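PDB 3H35: DUF4393 domain-containing protein from Alcanivorax borkumensis, which is of unknown function, although its kinship with the abortive-infection alpha family suggests a possible role in defence against phage. Local coordinates for residues G68-L76 and L128-E136; R84-A94 and L152-L162. One frame throughout, in Å; residues are numbered along the deposited sequence.

Both contacts are built on the same four-stranded antiparallel sheet, their centres about 11 Å apart, and both are partly buried. Contact 1 lays helix 129-137 against strand 71-77 and is largely apolar, with no hydrogen bond between its two segments. Contact 2 joins strands 87-91 and 156-164, which flank strand 71-77, so its side chains must reach across that strand; its centre is a salt-bridge network, with leucines at one end. Thr75 and Ala72 of the intervening strand tie the two contacts together through Glu160 and Ser92. Contact 1 stays within its own chain, whereas contact 2 also meets both other subunits of the assembly.

Contact 1 (G68-L76 and L128-E136)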
loop_
_atom_site.group_PDB
_atom_site.type_symbol
_atom_site.label_atom_id
_atom_site.label_comp_id
_atom_site.label_asym_id
_atom_site.label_seq_id
_atom_site.Cartn_x
_atom_site.Cartn_y
_atom_site.Cartn_z
ATOM N N GLY A 68 20.762 4.212 -9.512
ATOM C CA GLY A 68 20.456 5.588 -9.162
ATOM C C GLY A 68 19.798 6.399 -10.278
ATOM O O GLY A 68 19.417 7.524 -10.056
ATOM N N SER A 69 19.631 5.834 -11.468
ATOM C CA SER A 69 18.982 6.557 -12.555
ATOM C C SER A 69 17.577 7.030 -12.189
ATOM O O SER A 69 16.842 6.318 -11.504
ATOM C CB SER A 69 18.899 5.678 -13.788
ATOM O OG SER A 69 20.185 5.250 -14.174
ATOM N N ALA A 70 17.247 8.249 -12.615
ATOM C CA ALA A 70 15.996 8.897 -12.302
ATOM C C ALA A 70 15.165 9.008 -13.589
ATOM O O ALA A 70 15.717 9.300 -14.657
ATOM C CB ALA A 70 16.256 10.279 -11.671
ATOM N N PHE A 71 13.857 8.736 -13.502
ATOM C CA PHE A 71 12.984 8.860 -14.676
ATOM C C PHE A 71 11.828 9.815 -14.450
ATOM O O PHE A 71 11.499 10.118 -13.304
ATOM C CB PHE A 71 12.479 7.474 -15.105
ATOM C CG PHE A 71 13.579 6.567 -15.573
ATOM C CD1 PHE A 71 14.005 6.600 -16.891
ATOM C CD2 PHE A 71 14.224 5.708 -14.677
ATOM C CE1 PHE A 71 15.044 5.763 -17.333
ATOM C CE2 PHE A 71 15.282 4.880 -15.098
ATOM C CZ PHE A 71 15.689 4.907 -16.428
ATOM N N ALA A 72 11.239 10.302 -15.536
ATOM C CA ALA A 72 10.066 11.159 -15.460
ATOM C C ALA A 72 8.883 10.368 -14.912
ATOM O O ALA A 72 8.656 9.204 -15.278
ATOM C CB ALA A 72 9.722 11.775 -16.835
ATOM N N LEU A 73 8.141 10.999 -14.021
ATOM C CA LEU A 73 6.972 10.419 -13.412
ATOM C C LEU A 73 5.850 11.416 -13.457
ATOM O O LEU A 73 6.010 12.563 -13.069
ATOM C CB LEU A 73 7.292 10.093 -11.934
ATOM C CG LEU A 73 6.287 9.261 -11.132
ATOM C CD1 LEU A 73 6.094 7.881 -11.801
ATOM C CD2 LEU A 73 6.772 9.129 -9.688
ATOM N N LEU A 74 4.711 11.005 -13.956
ATOM C CA LEU A 74 3.508 11.832 -13.840
ATOM C C LEU A 74 2.645 11.206 -12.774
ATOM O O LEU A 74 2.393 9.998 -12.792
ATOM C CB LEU A 74 2.716 11.876 -15.161
ATOM C CG LEU A 74 3.365 12.435 -16.429
ATOM C CD1 LEU A 74 2.309 12.384 -17.578
ATOM C CD2 LEU A 74 3.895 13.837 -16.189
ATOM N N THR A 75 2.221 12.013 -11.823
ATOM C CA THR A 75 1.367 11.542 -10.764
ATOM C C THR A 75 0.033 12.279 -10.828
ATOM O O THR A 75 -0.005 13.498 -10.922
ATOM C CB THR A 75 2.067 11.760 -9.406
ATOM O OG1 THR A 75 3.353 11.082 -9.390
ATOM C CG2 THR A 75 1.185 11.286 -8.287
ATOM N N LEU A 76 -1.056 11.526 -10.814
ATOM C CA LEU A 76 -2.382 12.077 -10.740
ATOM C C LEU A 76 -2.807 12.055 -9.299
ATOM O O LEU A 76 -2.855 10.997 -8.641
ATOM C CB LEU A 76 -3.360 11.296 -11.610
ATOM C CG LEU A 76 -3.103 11.356 -13.110
ATOM C CD1 LEU A 76 -4.114 10.457 -13.879
ATOM C CD2 LEU A 76 -3.131 12.801 -13.636
ATOM N N LEU A 128 14.436 16.374 -17.262
ATOM C CA LEU A 128 13.492 15.430 -17.829
ATOM C C LEU A 128 12.298 16.085 -18.577
ATOM O O LEU A 128 11.326 15.393 -18.928
ATOM C CB LEU A 128 12.995 14.501 -16.717
ATOM C CG LEU A 128 14.083 13.555 -16.148
ATOM C CD1 LEU A 128 13.540 12.771 -14.969
ATOM C CD2 LEU A 128 14.559 12.613 -17.195
ATOM N N ARG A 129 12.351 17.408 -18.806
ATOM C CA ARG A 129 11.218 18.125 -19.414
ATOM C C ARG A 129 10.627 17.419 -20.671
ATOM O O ARG A 129 9.411 17.199 -20.792
ATOM C CB ARG A 129 11.589 19.580 -19.743
ATOM C CG ARG A 129 10.387 20.421 -20.154
ATOM C CD ARG A 129 10.718 21.919 -20.258
ATOM N NE ARG A 129 10.889 22.610 -18.962
ATOM C CZ ARG A 129 9.899 23.062 -18.197
ATOM N NH1 ARG A 129 8.631 22.895 -18.539
ATOM N NH2 ARG A 129 10.179 23.679 -17.061
ATOM N N THR A 130 11.506 17.065 -21.592
ATOM C CA THR A 130 11.086 16.396 -22.813
ATOM C C THR A 130 10.322 15.114 -22.496
ATOM O O THR A 130 9.238 14.887 -23.059
ATOM C CB THR A 130 12.295 16.104 -23.679
ATOM O OG1 THR A 130 12.811 17.354 -24.139
ATOM C CG2 THR A 130 11.925 15.259 -24.868
ATOM N N ASP A 131 10.851 14.316 -21.557
ATOM C CA ASP A 131 10.166 13.092 -21.142
ATOM C C ASP A 131 8.770 13.304 -20.547
ATOM O O ASP A 131 7.842 12.556 -20.843
ATOM C CB ASP A 131 11.031 12.307 -20.164
ATOM C CG ASP A 131 12.240 11.689 -20.853
ATOM O OD1 ASP A 131 12.027 10.839 -21.734
ATOM O OD2 ASP A 131 13.384 12.078 -20.542
ATOM N N TYR A 132 8.615 14.317 -19.711
ATOM C CA TYR A 132 7.286 14.632 -19.206
ATOM C C TYR A 132 6.319 14.899 -20.360
ATOM O O TYR A 132 5.178 14.422 -20.337
ATOM C CB TYR A 132 7.327 15.855 -18.312
ATOM C CG TYR A 132 8.112 15.666 -17.023
ATOM C CD1 TYR A 132 7.706 14.750 -16.066
ATOM C CD2 TYR A 132 9.239 16.442 -16.749
ATOM C CE1 TYR A 132 8.437 14.569 -14.890
ATOM C CE2 TYR A 132 9.962 16.278 -15.591
ATOM C CZ TYR A 132 9.557 15.343 -14.646
ATOM O OH TYR A 132 10.290 15.203 -13.480
ATOM N N GLU A 133 6.797 15.668 -21.358
ATOM C CA GLU A 133 6.012 16.027 -22.520
ATOM C C GLU A 133 5.618 14.801 -23.311
ATOM O O GLU A 133 4.449 14.636 -23.645
ATOM C CB GLU A 133 6.759 17.051 -23.398
ATOM C CG GLU A 133 6.904 18.401 -22.724
ATOM C CD GLU A 133 7.869 19.374 -23.433
ATOM O OE1 GLU A 133 8.439 19.037 -24.520
ATOM O OE2 GLU A 133 8.060 20.490 -22.889
ATOM N N LEU A 134 6.571 13.917 -23.578
ATOM C CA LEU A 134 6.244 12.624 -24.174
ATOM C C LEU A 134 5.215 11.859 -23.345
ATOM O O LEU A 134 4.292 11.282 -23.910
ATOM C CB LEU A 134 7.481 11.738 -24.317
ATOM C CG LEU A 134 8.553 12.178 -25.293
ATOM C CD1 LEU A 134 9.706 11.187 -25.163
ATOM C CD2 LEU A 134 8.032 12.314 -26.795
ATOM N N CYS A 135 5.379 11.810 -22.019
ATOM C CA CYS A 135 4.417 11.097 -21.200
ATOM C C CYS A 135 3.033 11.744 -21.240
ATOM O O CYS A 135 2.018 11.049 -21.302
ATOM C CB CYS A 135 4.872 11.060 -19.748
ATOM S SG CYS A 135 6.251 9.962 -19.466
ATOM N N GLU A 136 2.996 13.066 -21.143
ATOM C CA GLU A 136 1.721 13.756 -21.121
ATOM C C GLU A 136 0.978 13.563 -22.456
ATOM O O GLU A 136 -0.255 13.579 -22.503
ATOM C CB GLU A 136 1.907 15.236 -20.788
ATOM C CG GLU A 136 2.178 15.438 -19.298
ATOM C CD GLU A 136 2.885 16.737 -18.952
ATOM O OE1 GLU A 136 3.330 17.440 -19.870
ATOM O OE2 GLU A 136 3.047 17.054 -17.748
#
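Ala72 lays its methyl group over one face of the Tyr132 ring, a CH-pi contact with Ala72 CB 4.0 Å from the centroid of the Tyr132 ring and displaced toward the rim. The same methyl also touches Asp131, CB to CB at 3.6 Å, and so is held by two consecutive residues of the helix. Tyr132 is worth following outward. From CB, a chi1 of -66° sets CG beside the backbone N, and the ring then runs alongside Ala72 to Leu74 toward strand 156-164. Tyr132 CD1 meets Leu74 CD2 obliquely at 3.9 Å. One atom further, Tyr132 CE1 comes to 3.6 Å from Leu73 O, which lies near the ring plane. At the tip, OH is hydrogen-bonded to Glu160 O and Thr125 N, which fixes the far end of the ring. This is helix-on-sheet packing: helix 129-137 crosses strand 71-77, an inner strand of the antiparallel sheet, at -44°, with the axes of the short segments 7.9 Å apart. Toward the C-terminal end of the helix segment, Leu74 crosses Glu136 at about a right angle. Leu74 CD1 sits 3.5 Å from Glu136 CG and 3.6 Å from Cys135 CB, while the Glu136 carboxylate goes on to a salt bridge with Arg159. At the other end Leu128, at the N-cap position, presses CD1 to 3.4 Å from the backbone N of Ala72.

Contact 2 (R84-A94 and L152-L162); sequences RGEVLYRYSNA and LPKLSIRRETL. With EDO (1,2-ethanediol), chain D.
Arg90 meets Glu160 in a salt bridge, its NH2 3.0 Å from Glu160 OE1 with a fairly straight N-H (161°). The oxygen offers its syn lone pair and lies in the guanidinium plane, although guanidinium and carboxylate are turned 39° apart. Arg158 approaches the same carboxylate from the same strand as Glu160, NH2 to Glu160 OE2 at 2.7 Å on the anti side. A bend at chi2 (-75°), with the chain extended beyond, carries the Arg84 guanidinium across Arg158, one face over Arg158 CD, 3.5 Å from Arg84 NH2. Arg84 NH1 makes a weak hydrogen bond to Ser156 OG at 2.7 Å, a hydroxyl held more firmly by Gly79 O; a water bridges Arg84 NH2 to Arg158 NE. Leu88 CD1 rests 3.6 Å from Leu155 CD1.

Further out, Thr75 OG1 is hydrogen-bonded to both Arg90 NE and Glu160 OE1, Tyr77 OH to Glu160 OE2, and Asp123 pairs with Arg158. Arg90 NH2 also salt-bridges Glu86 of the third subunit, and Arg90 NH1 donates a hydrogen bond to O2 of a 1,2-ethanediol, probably from the crystallisation liquor. Arg90, Glu160 and Arg158 thus form a salt-bridge network on an antiparallel sheet, linking strands 87-91 and 156-164 across strand 71-77, with a classic beta bulge where Leu88 and Tyr89 face Leu76.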
loop_
_atom_site.group_PDB
_atom_site.type_symbol
_atom_site.label_atom_id
_atom_site.label_comp_id
_atom_site.label_asym_id
_atom_site.label_seq_id
_atom_site.Cartn_x
_atom_site.Cartn_y
_atom_site.Cartn_z
ATOM N N ARG A 84 -3.396 18.908 -2.890
ATOM C CA ARG A 84 -3.217 17.721 -3.741
ATOM C C ARG A 84 -4.060 16.492 -3.365
ATOM O O ARG A 84 -4.450 15.730 -4.254
ATOM C CB ARG A 84 -1.743 17.312 -3.748
ATOM C CG ARG A 84 -0.797 18.333 -4.374
ATOM C CD ARG A 84 -0.927 18.318 -5.856
ATOM N NE ARG A 84 0.094 19.112 -6.514
ATOM C CZ ARG A 84 0.144 19.315 -7.832
ATOM N NH1 ARG A 84 -0.775 18.772 -8.637
ATOM N NH2 ARG A 84 1.136 20.051 -8.350
ATOM N N GLY A 85 -4.340 16.296 -2.069
ATOM C CA GLY A 85 -4.994 15.082 -1.609
ATOM C C GLY A 85 -4.141 13.847 -1.850
ATOM O O GLY A 85 -2.931 13.858 -1.603
ATOM N N GLU A 86 -4.744 12.789 -2.367
ATOM C CA GLU A 86 -4.035 11.509 -2.476
ATOM C C GLU A 86 -3.597 11.135 -3.893
ATOM O O GLU A 86 -4.182 11.560 -4.883
ATOM C CB GLU A 86 -4.893 10.387 -1.883
ATOM C CG GLU A 86 -4.740 10.236 -0.352
ATOM C CD GLU A 86 -5.655 9.147 0.219
ATOM O OE1 GLU A 86 -6.586 8.704 -0.527
ATOM O OE2 GLU A 86 -5.438 8.738 1.406
ATOM N N VAL A 87 -2.582 10.286 -3.956
ATOM C CA VAL A 87 -2.044 9.778 -5.228
ATOM C C VAL A 87 -3.025 8.752 -5.820
ATOM O O VAL A 87 -3.385 7.790 -5.156
ATOM C CB VAL A 87 -0.660 9.104 -5.035
ATOM C CG1 VAL A 87 -0.329 8.248 -6.234
ATOM C CG2 VAL A 87 0.437 10.149 -4.733
ATOM N N LEU A 88 -3.451 8.940 -7.062
ATOM C CA LEU A 88 -4.388 8.008 -7.671
ATOM C C LEU A 88 -3.795 7.108 -8.728
ATOM O O LEU A 88 -4.306 6.046 -8.936
ATOM C CB LEU A 88 -5.561 8.753 -8.299
ATOM C CG LEU A 88 -6.466 9.455 -7.299
ATOM C CD1 LEU A 88 -7.653 10.083 -7.994
ATOM C CD2 LEU A 88 -6.926 8.479 -6.213
ATOM N N TYR A 89 -2.755 7.550 -9.436
ATOM C CA TYR A 89 -2.331 6.915 -10.647
ATOM C C TYR A 89 -0.965 7.455 -10.961
ATOM O O TYR A 89 -0.698 8.618 -10.720
ATOM C CB TYR A 89 -3.283 7.271 -11.805
ATOM C CG TYR A 89 -3.052 6.523 -13.119
ATOM C CD1 TYR A 89 -3.684 5.321 -13.356
ATOM C CD2 TYR A 89 -2.268 7.064 -14.164
ATOM C CE1 TYR A 89 -3.530 4.657 -14.536
ATOM C CE2 TYR A 89 -2.101 6.364 -15.370
ATOM C CZ TYR A 89 -2.755 5.178 -15.523
ATOM O OH TYR A 89 -2.656 4.435 -16.679
ATOM N N ARG A 90 -0.103 6.606 -11.477
ATOM C CA ARG A 90 1.234 7.023 -11.826
ATOM C C ARG A 90 1.625 6.459 -13.173
ATOM O O ARG A 90 1.223 5.360 -13.511
ATOM C CB ARG A 90 2.230 6.650 -10.756
ATOM C CG ARG A 90 2.169 7.603 -9.602
ATOM C CD ARG A 90 3.199 7.340 -8.515
ATOM N NE ARG A 90 3.513 8.599 -7.827
ATOM C CZ ARG A 90 3.710 8.738 -6.526
ATOM N NH1 ARG A 90 3.592 7.700 -5.703
ATOM N NH2 ARG A 90 3.995 9.939 -6.044
ATOM N N TYR A 91 2.376 7.258 -13.935
ATOM C CA TYR A 91 2.754 6.926 -15.294
ATOM C C TYR A 91 4.195 7.336 -15.534
ATOM O O TYR A 91 4.670 8.307 -14.987
ATOM C CB TYR A 91 1.803 7.602 -16.311
ATOM C CG TYR A 91 2.020 7.149 -17.733
ATOM C CD1 TYR A 91 1.349 6.030 -18.244
ATOM C CD2 TYR A 91 2.932 7.801 -18.552
ATOM C CE1 TYR A 91 1.573 5.593 -19.552
ATOM C CE2 TYR A 91 3.169 7.370 -19.858
ATOM C CZ TYR A 91 2.489 6.265 -20.348
ATOM O OH TYR A 91 2.741 5.839 -21.650
ATOM N N SER A 92 4.899 6.587 -16.356
ATOM C CA SER A 92 6.270 6.945 -16.676
ATOM C C SER A 92 6.583 6.355 -18.010
ATOM O O SER A 92 5.890 5.426 -18.436
ATOM C CB SER A 92 7.235 6.390 -15.631
ATOM O OG SER A 92 8.584 6.688 -15.962
ATOM N N ASN A 93 7.610 6.892 -18.673
ATOM C CA ASN A 93 8.165 6.267 -19.877
ATOM C C ASN A 93 9.433 5.462 -19.594
ATOM O O ASN A 93 10.079 5.005 -20.523
ATOM C CB ASN A 93 8.380 7.305 -21.016
ATOM C CG ASN A 93 9.359 8.390 -20.650
ATOM O OD1 ASN A 93 9.618 8.644 -19.470
ATOM N ND2 ASN A 93 9.908 9.065 -21.667
ATOM N N ALA A 94 9.754 5.255 -18.317
ATOM C CA ALA A 94 10.941 4.491 -17.910
ATOM C C ALA A 94 10.900 3.068 -18.497
ATOM O O ALA A 94 11.926 2.466 -18.704
ATOM C CB ALA A 94 11.047 4.425 -16.384
ATOM N N LEU A 152 -13.416 12.860 -9.979
ATOM C CA LEU A 152 -12.482 13.692 -9.217
ATOM C C LEU A 152 -12.173 14.952 -10.033
ATOM O O LEU A 152 -11.154 15.056 -10.694
ATOM C CB LEU A 152 -11.219 12.908 -8.922
ATOM C CG LEU A 152 -11.559 11.717 -7.988
ATOM C CD1 LEU A 152 -10.682 10.563 -8.258
ATOM C CD2 LEU A 152 -11.515 12.137 -6.560
ATOM N N PRO A 153 -13.082 15.921 -9.993
ATOM C CA PRO A 153 -13.024 17.002 -10.955
ATOM C C PRO A 153 -11.806 17.893 -10.806
ATOM O O PRO A 153 -11.395 18.491 -11.773
ATOM C CB PRO A 153 -14.329 17.767 -10.685
ATOM C CG PRO A 153 -14.626 17.508 -9.293
ATOM C CD PRO A 153 -14.155 16.128 -9.005
ATOM N N LYS A 154 -11.229 17.957 -9.612
ATOM C CA LYS A 154 -10.037 18.768 -9.355
ATOM C C LYS A 154 -8.693 18.026 -9.610
ATOM O O LYS A 154 -7.605 18.609 -9.444
ATOM C CB LYS A 154 -10.112 19.322 -7.923
ATOM C CG LYS A 154 -11.220 20.375 -7.839
ATOM C CD LYS A 154 -11.794 20.608 -6.471
ATOM C CE LYS A 154 -13.089 21.444 -6.602
ATOM N NZ LYS A 154 -13.952 21.284 -5.359
ATOM N N LEU A 155 -8.787 16.771 -10.048
ATOM C CA LEU A 155 -7.618 15.922 -10.352
ATOM C C LEU A 155 -6.521 16.740 -11.012
ATOM O O LEU A 155 -6.775 17.480 -11.960
ATOM C CB LEU A 155 -8.015 14.824 -11.348
ATOM C CG LEU A 155 -7.083 13.653 -11.563
ATOM C CD1 LEU A 155 -7.118 12.721 -10.337
ATOM C CD2 LEU A 155 -7.465 12.877 -12.837
ATOM N N SER A 156 -5.299 16.579 -10.546
ATOM C CA SER A 156 -4.188 17.277 -11.182
ATOM C C SER A 156 -3.020 16.366 -11.493
ATOM O O SER A 156 -2.730 15.387 -10.747
ATOM C CB SER A 156 -3.707 18.454 -10.307
ATOM O OG SER A 156 -3.364 17.999 -9.019
ATOM N N ILE A 157 -2.324 16.728 -12.561
ATOM C CA ILE A 157 -1.053 16.106 -12.910
ATOM C C ILE A 157 0.019 16.825 -12.162
ATOM O O ILE A 157 0.076 18.048 -12.173
ATOM C CB ILE A 157 -0.677 16.279 -14.373
ATOM C CG1 ILE A 157 -1.768 15.694 -15.276
ATOM C CG2 ILE A 157 0.693 15.593 -14.640
ATOM C CD1 ILE A 157 -1.506 15.798 -16.768
ATOM N N ARG A 158 0.899 16.061 -11.542
ATOM C CA ARG A 158 2.107 16.613 -11.007
ATOM C C ARG A 158 3.293 15.893 -11.582
ATOM O O ARG A 158 3.350 14.663 -11.544
ATOM C CB ARG A 158 2.138 16.514 -9.489
ATOM C CG ARG A 158 3.301 17.259 -8.898
ATOM C CD ARG A 158 3.173 17.359 -7.366
ATOM N NE ARG A 158 4.190 18.240 -6.775
ATOM C CZ ARG A 158 5.318 17.827 -6.187
ATOM N NH1 ARG A 158 6.168 18.716 -5.676
ATOM N NH2 ARG A 158 5.609 16.539 -6.090
ATOM N N ARG A 159 4.233 16.673 -12.108
ATOM C CA ARG A 159 5.467 16.157 -12.628
ATOM C C ARG A 159 6.433 15.864 -11.483
ATOM O O ARG A 159 6.776 16.721 -10.690
ATOM C CB ARG A 159 6.100 17.119 -13.617
ATOM C CG ARG A 159 5.308 17.303 -14.915
ATOM C CD ARG A 159 5.882 18.461 -15.692
ATOM N NE ARG A 159 5.398 18.508 -17.060
ATOM C CZ ARG A 159 5.875 19.327 -17.981
ATOM N NH1 ARG A 159 6.857 20.181 -17.687
ATOM N NH2 ARG A 159 5.395 19.270 -19.206
ATOM N N GLU A 160 6.862 14.610 -11.426
ATOM C CA GLU A 160 7.737 14.140 -10.378
ATOM C C GLU A 160 8.880 13.302 -10.994
ATOM O O GLU A 160 8.991 13.156 -12.221
ATOM C CB GLU A 160 6.904 13.354 -9.360
ATOM C CG GLU A 160 5.809 14.218 -8.682
ATOM C CD GLU A 160 4.993 13.475 -7.639
ATOM O OE1 GLU A 160 4.826 12.238 -7.738
ATOM O OE2 GLU A 160 4.508 14.143 -6.709
ATOM N N THR A 161 9.738 12.787 -10.128
ATOM C CA THR A 161 10.870 11.998 -10.534
ATOM C C THR A 161 10.876 10.635 -9.829
ATOM O O THR A 161 10.746 10.563 -8.606
ATOM C CB THR A 161 12.149 12.762 -10.220
ATOM O OG1 THR A 161 12.069 14.073 -10.822
ATOM C CG2 THR A 161 13.364 11.990 -10.751
ATOM N N LEU A 162 11.007 9.564 -10.603
ATOM C CA LEU A 162 10.973 8.201 -10.074
ATOM C C LEU A 162 12.374 7.793 -9.756
ATOM O O LEU A 162 13.245 7.944 -10.594
ATOM C CB LEU A 162 10.408 7.240 -11.123
ATOM C CG LEU A 162 10.326 5.744 -10.814
ATOM C CD1 LEU A 162 9.298 5.503 -9.669
ATOM C CD2 LEU A 162 9.949 4.983 -12.118
HETATM C C1 EDO D . 0.726 4.552 -7.969
HETATM O O1 EDO D . -0.651 4.191 -8.173
HETATM C C2 EDO D . 1.111 4.565 -6.505
HETATM O O2 EDO D . 2.078 5.586 -6.317
HETATM O O HOH W 1 3.793 21.075 -6.838
#